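PDB 3GE5: putative NAD(P)H:FMN oxidoreductase from Porphyromonas gingivalis W83, which binds flavin mononucleotide and probably uses it as the redox cofactor of an NAD(P)H-dependent oxidoreductase. Local coordinates for residues D32-I44 with M132-W144. Residues are numbered along the deposited sequence; the frame is centred on the assembly and turned at random.
Sequences DFFRTRRSVRKFI and MLEAHSLGLGCTW. With FMN (flavin mononucleotide), chain C; SO4 (sulfate ion), chain F.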
# COMPACT_ATOMS: atom_id res chain seq x y z
N ASP A 32 14.84 -9.49 -5.33
CA ASP A 32 14.27 -10.49 -6.23
C ASP A 32 12.85 -10.16 -6.64
O ASP A 32 12.33 -10.78 -7.54
CB ASP A 32 14.29 -11.86 -5.57
CG ASP A 32 15.67 -12.36 -5.31
OD1 ASP A 32 16.61 -11.89 -6.02
OD2 ASP A 32 15.81 -13.20 -4.41
N PHE A 33 12.22 -9.22 -5.95
CA PHE A 33 10.80 -8.99 -6.16
C PHE A 33 10.47 -7.51 -6.29
O PHE A 33 10.02 -7.07 -7.35
CB PHE A 33 10.00 -9.68 -5.06
CG PHE A 33 8.52 -9.65 -5.32
CD1 PHE A 33 7.96 -10.36 -6.36
CD2 PHE A 33 7.71 -8.82 -4.57
CE1 PHE A 33 6.57 -10.25 -6.60
CE2 PHE A 33 6.36 -8.73 -4.81
CZ PHE A 33 5.80 -9.46 -5.81
N PHE A 34 10.67 -6.71 -5.24
CA PHE A 34 10.37 -5.28 -5.38
C PHE A 34 11.16 -4.59 -6.51
O PHE A 34 10.59 -3.90 -7.37
CB PHE A 34 10.67 -4.51 -4.06
CG PHE A 34 9.73 -4.81 -2.91
CD1 PHE A 34 8.36 -5.07 -3.11
CD2 PHE A 34 10.21 -4.71 -1.61
CE1 PHE A 34 7.48 -5.26 -2.02
CE2 PHE A 34 9.36 -4.91 -0.52
CZ PHE A 34 8.02 -5.23 -0.72
N ARG A 35 12.48 -4.78 -6.51
CA ARG A 35 13.32 -4.08 -7.49
C ARG A 35 13.18 -4.51 -8.93
O ARG A 35 13.56 -3.74 -9.82
CB ARG A 35 14.79 -4.08 -7.07
CG ARG A 35 15.02 -3.27 -5.82
CD ARG A 35 14.78 -1.77 -6.02
NE ARG A 35 15.48 -1.24 -7.17
CZ ARG A 35 16.72 -0.74 -7.15
NH1 ARG A 35 17.43 -0.71 -6.03
NH2 ARG A 35 17.28 -0.34 -8.29
N THR A 36 12.63 -5.70 -9.17
CA THR A 36 12.42 -6.16 -10.54
C THR A 36 11.13 -5.58 -11.15
O THR A 36 10.88 -5.77 -12.33
CB THR A 36 12.38 -7.69 -10.64
OG1 THR A 36 11.38 -8.18 -9.75
CG2 THR A 36 13.76 -8.32 -10.30
N ARG A 37 10.30 -4.90 -10.33
CA ARG A 37 9.07 -4.25 -10.80
C ARG A 37 9.33 -2.80 -11.18
O ARG A 37 9.72 -1.99 -10.34
CB ARG A 37 7.99 -4.27 -9.70
CG ARG A 37 6.65 -3.73 -10.18
CD ARG A 37 5.82 -3.00 -9.10
NE ARG A 37 6.59 -1.92 -8.50
CZ ARG A 37 6.76 -0.71 -9.02
NH1 ARG A 37 6.14 -0.34 -10.16
NH2 ARG A 37 7.57 0.13 -8.43
N ARG A 38 9.10 -2.49 -12.45
CA ARG A 38 9.03 -1.12 -12.92
C ARG A 38 7.63 -0.92 -13.51
O ARG A 38 7.01 -1.87 -14.01
CB ARG A 38 10.09 -0.86 -14.00
CG ARG A 38 11.57 -0.95 -13.56
CD ARG A 38 11.90 -0.01 -12.40
NE ARG A 38 11.57 1.38 -12.72
CZ ARG A 38 12.27 2.19 -13.52
NH1 ARG A 38 13.43 1.84 -14.06
NH2 ARG A 38 11.79 3.40 -13.76
N SER A 39 7.15 0.31 -13.47
CA SER A 39 5.88 0.64 -14.12
C SER A 39 5.96 0.31 -15.63
O SER A 39 6.96 0.61 -16.33
CB SER A 39 5.45 2.10 -13.91
OG SER A 39 5.21 2.40 -12.52
N VAL A 40 4.92 -0.36 -16.12
CA VAL A 40 4.81 -0.74 -17.52
C VAL A 40 3.56 -0.04 -18.09
O VAL A 40 2.45 -0.18 -17.56
CB VAL A 40 4.69 -2.29 -17.67
CG1 VAL A 40 4.21 -2.70 -19.09
CG2 VAL A 40 6.04 -2.97 -17.24
N ARG A 41 3.78 0.69 -19.18
CA ARG A 41 2.73 1.47 -19.86
C ARG A 41 2.44 1.04 -21.28
O ARG A 41 1.53 1.57 -21.91
CB ARG A 41 3.09 2.95 -19.80
CG ARG A 41 3.08 3.53 -18.40
CD ARG A 41 3.52 5.00 -18.38
NE ARG A 41 3.69 5.56 -17.04
CZ ARG A 41 4.77 5.42 -16.26
NH1 ARG A 41 5.83 4.71 -16.63
NH2 ARG A 41 4.78 6.00 -15.06
N LYS A 42 3.23 0.09 -21.79
CA LYS A 42 3.13 -0.35 -23.17
C LYS A 42 2.97 -1.86 -23.15
O LYS A 42 3.75 -2.54 -22.50
CB LYS A 42 4.37 0.08 -23.95
CG LYS A 42 4.48 1.60 -24.12
CD LYS A 42 3.50 2.06 -25.22
CE LYS A 42 2.83 3.39 -24.95
NZ LYS A 42 1.64 3.56 -25.88
N PHE A 43 1.92 -2.36 -23.81
CA PHE A 43 1.48 -3.75 -23.66
C PHE A 43 1.40 -4.47 -24.99
O PHE A 43 1.23 -3.83 -26.04
CB PHE A 43 0.10 -3.75 -23.00
CG PHE A 43 0.08 -3.08 -21.65
CD1 PHE A 43 0.44 -3.79 -20.50
CD2 PHE A 43 -0.26 -1.74 -21.54
CE1 PHE A 43 0.45 -3.17 -19.25
CE2 PHE A 43 -0.26 -1.11 -20.28
CZ PHE A 43 0.11 -1.82 -19.13
N ILE A 44 1.51 -5.80 -24.97
CA ILE A 44 1.28 -6.61 -26.17
C ILE A 44 -0.15 -7.14 -26.13
O ILE A 44 -0.86 -6.97 -25.14
CB ILE A 44 2.31 -7.74 -26.30
CG1 ILE A 44 2.29 -8.64 -25.05
CG2 ILE A 44 3.69 -7.14 -26.50
CD1 ILE A 44 3.23 -9.85 -25.11
N MSE A 132 -1.04 -4.80 -7.37
CA MSE A 132 0.16 -4.46 -8.17
C MSE A 132 1.24 -5.53 -8.00
O MSE A 132 1.83 -6.03 -8.97
CB MSE A 132 0.71 -3.09 -7.75
CG MSE A 132 1.98 -2.69 -8.42
SE MSE A 132 2.63 -0.96 -7.91
CE MSE A 132 3.11 -1.37 -6.07
N LEU A 133 1.54 -5.86 -6.75
CA LEU A 133 2.56 -6.88 -6.44
C LEU A 133 2.15 -8.27 -6.93
O LEU A 133 2.97 -9.01 -7.52
CB LEU A 133 2.83 -6.86 -4.93
CG LEU A 133 3.47 -5.57 -4.40
CD1 LEU A 133 3.60 -5.64 -2.84
CD2 LEU A 133 4.84 -5.30 -5.05
N GLU A 134 0.87 -8.60 -6.77
CA GLU A 134 0.41 -9.88 -7.29
C GLU A 134 0.55 -9.99 -8.81
O GLU A 134 1.02 -11.02 -9.32
CB GLU A 134 -1.05 -10.11 -6.86
CG GLU A 134 -1.59 -11.49 -7.29
CD GLU A 134 -0.90 -12.68 -6.55
OE1 GLU A 134 -0.26 -12.45 -5.51
OE2 GLU A 134 -1.02 -13.86 -7.02
N ALA A 135 0.16 -8.94 -9.53
CA ALA A 135 0.33 -8.87 -11.00
C ALA A 135 1.81 -9.09 -11.38
O ALA A 135 2.12 -9.92 -12.27
CB ALA A 135 -0.23 -7.54 -11.58
N HIS A 136 2.70 -8.40 -10.67
CA HIS A 136 4.14 -8.53 -10.90
C HIS A 136 4.59 -9.99 -10.68
O HIS A 136 5.36 -10.55 -11.49
CB HIS A 136 4.89 -7.59 -9.97
CG HIS A 136 6.37 -7.65 -10.11
ND1 HIS A 136 7.01 -7.49 -11.32
CD2 HIS A 136 7.35 -7.87 -9.20
CE1 HIS A 136 8.31 -7.61 -11.15
NE2 HIS A 136 8.55 -7.85 -9.87
N SER A 137 4.09 -10.61 -9.61
CA SER A 137 4.47 -12.02 -9.30
C SER A 137 4.04 -13.01 -10.36
O SER A 137 4.61 -14.11 -10.47
CB SER A 137 3.87 -12.46 -7.93
OG SER A 137 2.49 -12.84 -8.01
N LEU A 138 3.03 -12.64 -11.13
CA LEU A 138 2.47 -13.50 -12.15
C LEU A 138 2.99 -13.12 -13.55
O LEU A 138 2.42 -13.51 -14.57
CB LEU A 138 0.94 -13.42 -12.10
CG LEU A 138 0.29 -13.88 -10.77
CD1 LEU A 138 -1.19 -13.60 -10.81
CD2 LEU A 138 0.58 -15.36 -10.45
N GLY A 139 4.06 -12.33 -13.60
CA GLY A 139 4.70 -11.92 -14.86
C GLY A 139 3.96 -10.91 -15.74
O GLY A 139 4.21 -10.84 -16.97
N LEU A 140 3.03 -10.17 -15.14
CA LEU A 140 2.33 -9.10 -15.83
C LEU A 140 2.99 -7.77 -15.53
O LEU A 140 3.64 -7.61 -14.52
CB LEU A 140 0.86 -9.06 -15.39
CG LEU A 140 0.07 -10.34 -15.78
CD1 LEU A 140 -1.26 -10.50 -14.97
CD2 LEU A 140 -0.17 -10.37 -17.28
N GLY A 141 2.74 -6.80 -16.40
CA GLY A 141 3.17 -5.42 -16.19
C GLY A 141 1.96 -4.58 -15.79
O GLY A 141 0.83 -4.87 -16.19
N CYS A 142 2.20 -3.54 -15.02
CA CYS A 142 1.14 -2.66 -14.69
C CYS A 142 1.64 -1.27 -14.35
O CYS A 142 2.84 -1.07 -14.11
CB CYS A 142 0.28 -3.28 -13.57
SG CYS A 142 1.12 -3.55 -12.04
N THR A 143 0.71 -0.32 -14.34
CA THR A 143 0.93 1.01 -13.78
C THR A 143 -0.26 1.41 -12.92
O THR A 143 -1.40 1.20 -13.30
CB THR A 143 1.19 2.08 -14.91
OG1 THR A 143 2.37 1.73 -15.62
CG2 THR A 143 1.34 3.49 -14.35
N TRP A 144 0.05 1.92 -11.75
CA TRP A 144 -0.93 2.55 -10.86
C TRP A 144 -1.28 3.90 -11.41
O TRP A 144 -0.38 4.69 -11.70
CB TRP A 144 -0.28 2.71 -9.50
CG TRP A 144 -1.14 3.13 -8.35
CD1 TRP A 144 -2.09 4.14 -8.30
CD2 TRP A 144 -1.05 2.60 -7.03
NE1 TRP A 144 -2.62 4.22 -7.02
CE2 TRP A 144 -1.99 3.31 -6.22
CE3 TRP A 144 -0.28 1.59 -6.45
CZ2 TRP A 144 -2.19 3.00 -4.88
CZ3 TRP A 144 -0.47 1.31 -5.07
CH2 TRP A 144 -1.43 2.02 -4.33
N1 FMN C . 2.05 6.83 -13.86
C2 FMN C . 1.32 7.34 -14.89
O2 FMN C . 1.76 7.29 -16.05
N3 FMN C . 0.08 7.93 -14.68
C4 FMN C . -0.48 8.05 -13.42
O4 FMN C . -1.60 8.61 -13.24
C4A FMN C . 0.27 7.53 -12.36
N5 FMN C . -0.24 7.67 -11.08
C5A FMN C . 0.40 7.06 -10.04
C6 FMN C . -0.21 7.12 -8.78
C7 FMN C . 0.41 6.47 -7.72
C7M FMN C . -0.18 6.52 -6.34
C8 FMN C . 1.59 5.75 -7.92
C8M FMN C . 2.25 5.03 -6.79
C9 FMN C . 2.20 5.74 -9.15
C9A FMN C . 1.61 6.36 -10.24
N10 FMN C . 2.21 6.35 -11.52
C10 FMN C . 1.52 6.91 -12.57
C1' FMN C . 3.42 5.50 -11.80
C2' FMN C . 4.64 6.27 -11.28
O2' FMN C . 5.04 7.22 -12.26
C3' FMN C . 5.80 5.33 -10.92
O3' FMN C . 5.34 4.36 -9.96
C4' FMN C . 7.05 6.07 -10.41
O4' FMN C . 7.62 6.93 -11.40
C5' FMN C . 8.15 5.11 -9.94
O5' FMN C . 8.54 4.31 -11.02
P FMN C . 8.56 2.74 -10.89
O1P FMN C . 7.11 2.36 -10.63
O2P FMN C . 9.46 2.33 -9.74
O3P FMN C . 8.95 2.23 -12.26
S SO4 F . 20.79 0.57 -7.48
O1 SO4 F . 21.94 1.44 -7.29
O2 SO4 F . 21.06 -0.69 -8.19
O3 SO4 F . 19.77 1.25 -8.27
O4 SO4 F . 20.31 0.33 -6.13
O HOH W 1 4.01 -1.69 -11.52
O HOH W 2 4.90 -3.65 -13.84
O HOH W 3 2.98 1.75 -10.99
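Part of the FMN site of this nitroreductase fold is formed where the arginine-rich loop R37-R41 runs beside the end of helix 120-137 and strand 141-145. Loop and strand are joined by V40 N, which donates to C142 O at 3.0 Å along a nearly straight path (174°), and by T143 OG1, which donates to V40 O at 2.7 Å from above the carbonyl plane. The other branch of T143, CG2, lies 3.4 Å from FMN N1, while R41 NE meets FMN O2. At the helix, H136 NE2 donates to T36 OG1, which lies in the ring plane (2.9 Å), and makes a weak, bent bond to F33 O. R37 CB sits over the centre of the same imidazole, 3.5 Å from its centroid and 4° off the normal, a CH-pi contact. With CG anti to the backbone N (chi1 -174°) and bends at chi2 and chi3, the R37 chain then carries its guanidinium past the selenium of selenomethionine M132, which lies over one face, to the phosphate. R37, R38 and S39 all grip that phosphate, S39 through both N and OG. Water 1 couples this grip to the strand, accepting from R37 NH1 and donating to C142 O, each at 2.9 Å.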